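Local coordinates for protein enoyl-CoA hydratase (Mycolicibacterium smegmatis, PDB 7MCM) that probably catalyses the reversible hydration of trans-2-enoyl-CoA thioesters to (3S)-3-hydroxyacyl-CoA in fatty acid metabolism, at residues A13-T18 against D51-I56; C105-I110 against A215-K220. All blocks are in the same frame, centred on the assembly; numbering follows the deposited sequence.

Contact 1: residues A13-T18 against D51-I56; sequences AGRVQT and DISVVI
Backbone pairing carries most of this contact: Val16, Gln17 and Thr18 run parallel to Val54, Val55 and Ile56, with strand axes 4.7 Å apart at closest approach. Within 13-18, Gln17 makes both regular ladder bonds, its N donating to Val54 O (3.0 Å) and its O accepting from Ile56 N (2.8 Å). CA-H...O contacts from Val16 to Val54 O and from Thr18 to Ile56 O fill in beside them. At the start of the ladder Arg15 O takes two donors in its carbonyl plane: Ser53 N, at 2.9 Å and nearly straight (172°), and Val54 N, longer at 3.3 Å. The type II' turn from Ala13 to Val16, which includes Arg15, reverses the chain out of strand 8-13.

Val16, Val54 and Ile56 share a face of the sheet. There CG1 of Val16 meets CD1 of Ile56 at 3.9 Å; Val16 has CG1 anti to its own N (chi1 -179°), which turns that branch along the strand to Ile56. Helix 197-209 packs against Val54 and Ile56. Gln17 points to the opposite face, where the CD1 methyl of Ile52, from the loop before strand 54-59, lies 3.7 Å from its CG, the two chains crossing at about a right angle; the amide oxygen of Gln17 is held by Trp19.

The polar fringe is looser. The Arg15 side chain runs alongside Asp51 O, and NE makes a weak, bent bond to it (3.1 Å, 126°). OD1 of Asp51 lies well out of the guanidinium plane, so any attraction is probably one of charges alone.

The chemistry thus implies a join fixed by main-chain bonds and buried aliphatic packing, to which the exposed Arg15-Asp51 pair probably adds little directional hold.

Contact 2: residues C105-I110 against A215-K220; sequences CEVPVI and AVRMAK
Lys220 is extended from end to end, with CG anti to its N (chi1 168°), and this carries its ammonium from helix 213-226 to the carbonyls of Cys105 and Val107. Arg217 is likewise straight as far as NE, which brings its guanidinium alongside Val107 and up to Glu106. NZ of Lys220 donates to Val107 O at 2.8 Å and to Cys105 O at 3.2 Å, standing above both carbonyl planes, and a salt bridge to Asp129 adds a third partner for this buried charge. Arg217 NH1 makes a bent salt bridge to Glu106 OE1 (3.2 Å, 137°) from above the carboxylate, whose plane stands 89° from the guanidinium; NH1 also bonds Asn47 O. CG1 of Val107 sits over one guanidinium face, offset toward the rim, while Ile52 O and Ala46 O take bonds from NH2. One water donates to both Glu106 O and Arg217 O, bridging the backbones. One residue before Arg217, CG1 of Val216 packs on the Pro108 ring, 3.8 Å from CG, where Leu172 and Val144 of a second subunit close in. The arrangement ties the loop before strand 109-113 to a later helix, as in the crotonase fold, whose spiral of beta-beta-alpha turns is surrounded by helices.

Overall arrangement
Contact 1 comes first along the chain and closes before contact 2 opens; their centres lie about 11 Å apart, on the same side of the chain's centre. Both reach the six-stranded mixed sheet, where strand 54-59 of contact 1 stands between strand 16-21 and strand 109-113 of contact 2. Val55 O accepts a probable hydrogen bond from Ile110 N, and CG2 of Val55 packs on CG2 of Val107. Ser53 O packs closely on CD of Pro108 as a second junction. Residues 51-56 therefore join the N-terminal beta-alpha-beta unit to the segments of contact 2, and so to helix 213-226, which meets a second subunit of the six-chain assembly.

Contact 1: residues A13-T18 against D51-I56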
loop_
_atom_site.group_PDB
_atom_site.type_symbol
_atom_site.label_atom_id
_atom_site.label_comp_id
_atom_site.label_asym_id
_atom_site.label_seq_id
_atom_site.Cartn_x
_atom_site.Cartn_y
_atom_site.Cartn_z
ATOM N N ALA B 13 35.530 -1.102 -17.694
ATOM C CA ALA B 13 36.650 -1.923 -17.215
ATOM C C ALA B 13 36.062 -3.277 -16.819
ATOM O O ALA B 13 35.607 -3.461 -15.686
ATOM C CB ALA B 13 37.370 -1.255 -16.046
ATOM N N GLY B 14 36.040 -4.214 -17.762
ATOM C CA GLY B 14 35.478 -5.529 -17.502
ATOM C C GLY B 14 33.969 -5.471 -17.388
ATOM O O GLY B 14 33.293 -5.056 -18.334
ATOM N N ARG B 15 33.424 -5.842 -16.230
ATOM C CA ARG B 15 31.989 -5.766 -15.990
ATOM C C ARG B 15 31.578 -4.488 -15.265
ATOM O O ARG B 15 30.418 -4.358 -14.855
ATOM C CB ARG B 15 31.518 -6.989 -15.209
ATOM C CG ARG B 15 32.118 -8.271 -15.736
ATOM C CD ARG B 15 31.459 -9.491 -15.140
ATOM N NE ARG B 15 30.365 -9.918 -16.003
ATOM C CZ ARG B 15 30.371 -11.023 -16.733
ATOM N NH1 ARG B 15 31.396 -11.863 -16.709
ATOM N NH2 ARG B 15 29.338 -11.278 -17.533
ATOM N N VAL B 16 32.491 -3.537 -15.111
ATOM C CA VAL B 16 32.219 -2.300 -14.391
ATOM C C VAL B 16 32.294 -1.145 -15.374
ATOM O O VAL B 16 33.319 -0.953 -16.036
ATOM C CB VAL B 16 33.211 -2.100 -13.234
ATOM C CG1 VAL B 16 32.896 -0.807 -12.472
ATOM C CG2 VAL B 16 33.177 -3.302 -12.303
ATOM N N GLN B 17 31.228 -0.352 -15.440
ATOM C CA GLN B 17 31.225 0.889 -16.200
ATOM C C GLN B 17 31.329 2.056 -15.236
ATOM O O GLN B 17 30.723 2.042 -14.162
ATOM C CB GLN B 17 29.954 1.060 -17.036
ATOM C CG GLN B 17 29.960 0.394 -18.370
ATOM C CD GLN B 17 28.742 0.760 -19.193
ATOM O OE1 GLN B 17 27.816 1.401 -18.697
ATOM N NE2 GLN B 17 28.727 0.334 -20.450
ATOM N N THR B 18 32.093 3.069 -15.619
ATOM C CA THR B 18 32.112 4.319 -14.878
ATOM C C THR B 18 31.432 5.391 -15.715
ATOM O O THR B 18 31.750 5.560 -16.900
ATOM C CB THR B 18 33.536 4.728 -14.517
ATOM O OG1 THR B 18 34.144 3.671 -13.777
ATOM C CG2 THR B 18 33.520 5.980 -13.644
ATOM N N ASP B 51 26.800 -8.128 -20.204
ATOM C CA ASP B 51 28.134 -8.250 -19.629
ATOM C C ASP B 51 28.347 -7.266 -18.477
ATOM O O ASP B 51 29.178 -7.524 -17.597
ATOM C CB ASP B 51 29.192 -8.036 -20.716
ATOM C CG ASP B 51 29.174 -9.123 -21.799
ATOM O OD1 ASP B 51 28.803 -10.288 -21.515
ATOM O OD2 ASP B 51 29.527 -8.796 -22.953
ATOM N N ILE B 52 27.613 -6.152 -18.453
ATOM C CA ILE B 52 27.773 -5.130 -17.419
ATOM C C ILE B 52 27.050 -5.548 -16.141
ATOM O O ILE B 52 25.885 -5.965 -16.174
ATOM C CB ILE B 52 27.251 -3.767 -17.913
ATOM C CG1 ILE B 52 27.915 -3.375 -19.235
ATOM C CG2 ILE B 52 27.459 -2.686 -16.843
ATOM C CD1 ILE B 52 29.395 -3.179 -19.131
ATOM N N SER B 53 27.722 -5.385 -14.999
ATOM C CA SER B 53 27.167 -5.779 -13.711
ATOM C C SER B 53 27.143 -4.674 -12.667
ATOM O O SER B 53 26.407 -4.805 -11.687
ATOM C CB SER B 53 27.948 -6.970 -13.125
ATOM O OG SER B 53 27.615 -8.176 -13.787
ATOM N N VAL B 54 27.948 -3.622 -12.814
ATOM C CA VAL B 54 28.035 -2.539 -11.832
ATOM C C VAL B 54 28.306 -1.244 -12.585
ATOM O O VAL B 54 29.068 -1.235 -13.559
ATOM C CB VAL B 54 29.154 -2.775 -10.791
ATOM C CG1 VAL B 54 29.056 -1.759 -9.663
ATOM C CG2 VAL B 54 29.123 -4.177 -10.237
ATOM N N VAL B 55 27.698 -0.151 -12.116
ATOM C CA VAL B 55 27.996 1.208 -12.574
ATOM C C VAL B 55 28.546 1.986 -11.391
ATOM O O VAL B 55 27.997 1.910 -10.286
ATOM C CB VAL B 55 26.754 1.917 -13.164
ATOM C CG1 VAL B 55 26.975 3.440 -13.306
ATOM C CG2 VAL B 55 26.395 1.333 -14.510
ATOM N N ILE B 56 29.660 2.684 -11.612
ATOM C CA ILE B 56 30.173 3.692 -10.688
ATOM C C ILE B 56 29.818 5.066 -11.255
ATOM O O ILE B 56 30.229 5.409 -12.370
ATOM C CB ILE B 56 31.691 3.576 -10.503
ATOM C CG1 ILE B 56 32.081 2.247 -9.835
ATOM C CG2 ILE B 56 32.205 4.793 -9.729
ATOM C CD1 ILE B 56 33.601 1.985 -9.849
#

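Contact 2: residues C105-I110 against A215-K220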
loop_
_atom_site.group_PDB
_atom_site.type_symbol
_atom_site.label_atom_id
_atom_site.label_comp_id
_atom_site.label_asym_id
_atom_site.label_seq_id
_atom_site.Cartn_x
_atom_site.Cartn_y
_atom_site.Cartn_z
ATOM N N CYS B 105 16.977 1.073 -14.039
ATOM C CA CYS B 105 18.338 0.559 -14.177
ATOM C C CYS B 105 18.480 -0.767 -13.447
ATOM O O CYS B 105 18.343 -0.824 -12.218
ATOM C CB CYS B 105 19.350 1.562 -13.636
ATOM S SG CYS B 105 21.070 1.079 -13.960
ATOM N N GLU B 106 18.822 -1.818 -14.200
ATOM C CA GLU B 106 18.902 -3.164 -13.649
ATOM C C GLU B 106 20.219 -3.449 -12.948
ATOM O O GLU B 106 20.315 -4.457 -12.242
ATOM C CB GLU B 106 18.705 -4.205 -14.744
ATOM C CG GLU B 106 17.459 -4.009 -15.546
ATOM C CD GLU B 106 17.346 -5.037 -16.646
ATOM O OE1 GLU B 106 18.152 -6.002 -16.649
ATOM O OE2 GLU B 106 16.453 -4.877 -17.507
ATOM N N VAL B 107 21.243 -2.629 -13.150
ATOM C CA VAL B 107 22.528 -2.930 -12.531
ATOM C C VAL B 107 22.696 -2.041 -11.304
ATOM O O VAL B 107 22.182 -0.911 -11.279
ATOM C CB VAL B 107 23.696 -2.779 -13.527
ATOM C CG1 VAL B 107 23.346 -3.416 -14.881
ATOM C CG2 VAL B 107 24.087 -1.355 -13.701
ATOM N N PRO B 108 23.376 -2.531 -10.263
ATOM C CA PRO B 108 23.677 -1.687 -9.100
ATOM C C PRO B 108 24.506 -0.472 -9.493
ATOM O O PRO B 108 25.380 -0.550 -10.361
ATOM C CB PRO B 108 24.472 -2.615 -8.176
ATOM C CG PRO B 108 24.290 -3.992 -8.706
ATOM C CD PRO B 108 23.828 -3.920 -10.110
ATOM N N VAL B 109 24.231 0.653 -8.826
ATOM C CA VAL B 109 24.918 1.920 -9.061
ATOM C C VAL B 109 25.574 2.378 -7.764
ATOM O O VAL B 109 24.893 2.576 -6.750
ATOM C CB VAL B 109 23.965 3.006 -9.589
ATOM C CG1 VAL B 109 24.740 4.282 -9.835
ATOM C CG2 VAL B 109 23.290 2.559 -10.892
ATOM N N ILE B 110 26.883 2.590 -7.808
ATOM C CA ILE B 110 27.643 3.130 -6.684
ATOM C C ILE B 110 27.905 4.611 -6.954
ATOM O O ILE B 110 28.519 4.957 -7.968
ATOM C CB ILE B 110 28.962 2.361 -6.498
ATOM C CG1 ILE B 110 28.690 0.920 -6.064
ATOM C CG2 ILE B 110 29.886 3.051 -5.491
ATOM C CD1 ILE B 110 29.870 -0.002 -6.432
ATOM N N ALA B 215 22.592 -13.237 -11.646
ATOM C CA ALA B 215 22.146 -13.252 -10.252
ATOM C C ALA B 215 22.248 -11.868 -9.619
ATOM O O ALA B 215 21.394 -11.485 -8.809
ATOM C CB ALA B 215 22.950 -14.267 -9.446
ATOM N N VAL B 216 23.297 -11.113 -9.953
ATOM C CA VAL B 216 23.412 -9.744 -9.455
ATOM C C VAL B 216 22.192 -8.913 -9.862
ATOM O O VAL B 216 21.621 -8.168 -9.046
ATOM C CB VAL B 216 24.732 -9.115 -9.946
ATOM C CG1 VAL B 216 24.717 -7.597 -9.731
ATOM C CG2 VAL B 216 25.904 -9.742 -9.187
ATOM N N ARG B 217 21.751 -9.051 -11.113
ATOM C CA ARG B 217 20.622 -8.256 -11.585
ATOM C C ARG B 217 19.309 -8.718 -10.967
ATOM O O ARG B 217 18.434 -7.895 -10.674
ATOM C CB ARG B 217 20.552 -8.310 -13.105
ATOM C CG ARG B 217 21.633 -7.445 -13.731
ATOM C CD ARG B 217 21.567 -7.542 -15.220
ATOM N NE ARG B 217 22.608 -6.756 -15.868
ATOM C CZ ARG B 217 22.432 -6.109 -17.004
ATOM N NH1 ARG B 217 21.251 -6.068 -17.598
ATOM N NH2 ARG B 217 23.467 -5.488 -17.561
ATOM N N MET B 218 19.139 -10.031 -10.808
ATOM C CA MET B 218 17.937 -10.547 -10.165
ATOM C C MET B 218 17.873 -10.104 -8.710
ATOM O O MET B 218 16.798 -9.758 -8.208
ATOM C CB MET B 218 17.906 -12.070 -10.259
ATOM C CG MET B 218 17.481 -12.594 -11.626
ATOM S SD MET B 218 17.052 -14.359 -11.672
ATOM C CE MET B 218 18.460 -15.152 -10.867
ATOM N N ALA B 219 19.009 -10.134 -8.014
ATOM C CA ALA B 219 19.040 -9.682 -6.624
ATOM C C ALA B 219 18.662 -8.209 -6.508
ATOM O O ALA B 219 17.927 -7.823 -5.593
ATOM C CB ALA B 219 20.420 -9.918 -6.015
ATOM N N LYS B 220 19.176 -7.361 -7.403
ATOM C CA LYS B 220 18.804 -5.949 -7.346
ATOM C C LYS B 220 17.314 -5.768 -7.608
ATOM O O LYS B 220 16.659 -4.950 -6.958
ATOM C CB LYS B 220 19.605 -5.116 -8.338
ATOM C CG LYS B 220 18.976 -3.725 -8.443
ATOM C CD LYS B 220 19.867 -2.690 -8.993
ATOM C CE LYS B 220 19.158 -1.336 -8.967
ATOM N NZ LYS B 220 20.028 -0.319 -9.592
HETATM O O HOH W 1 17.797 -5.541 -11.588
#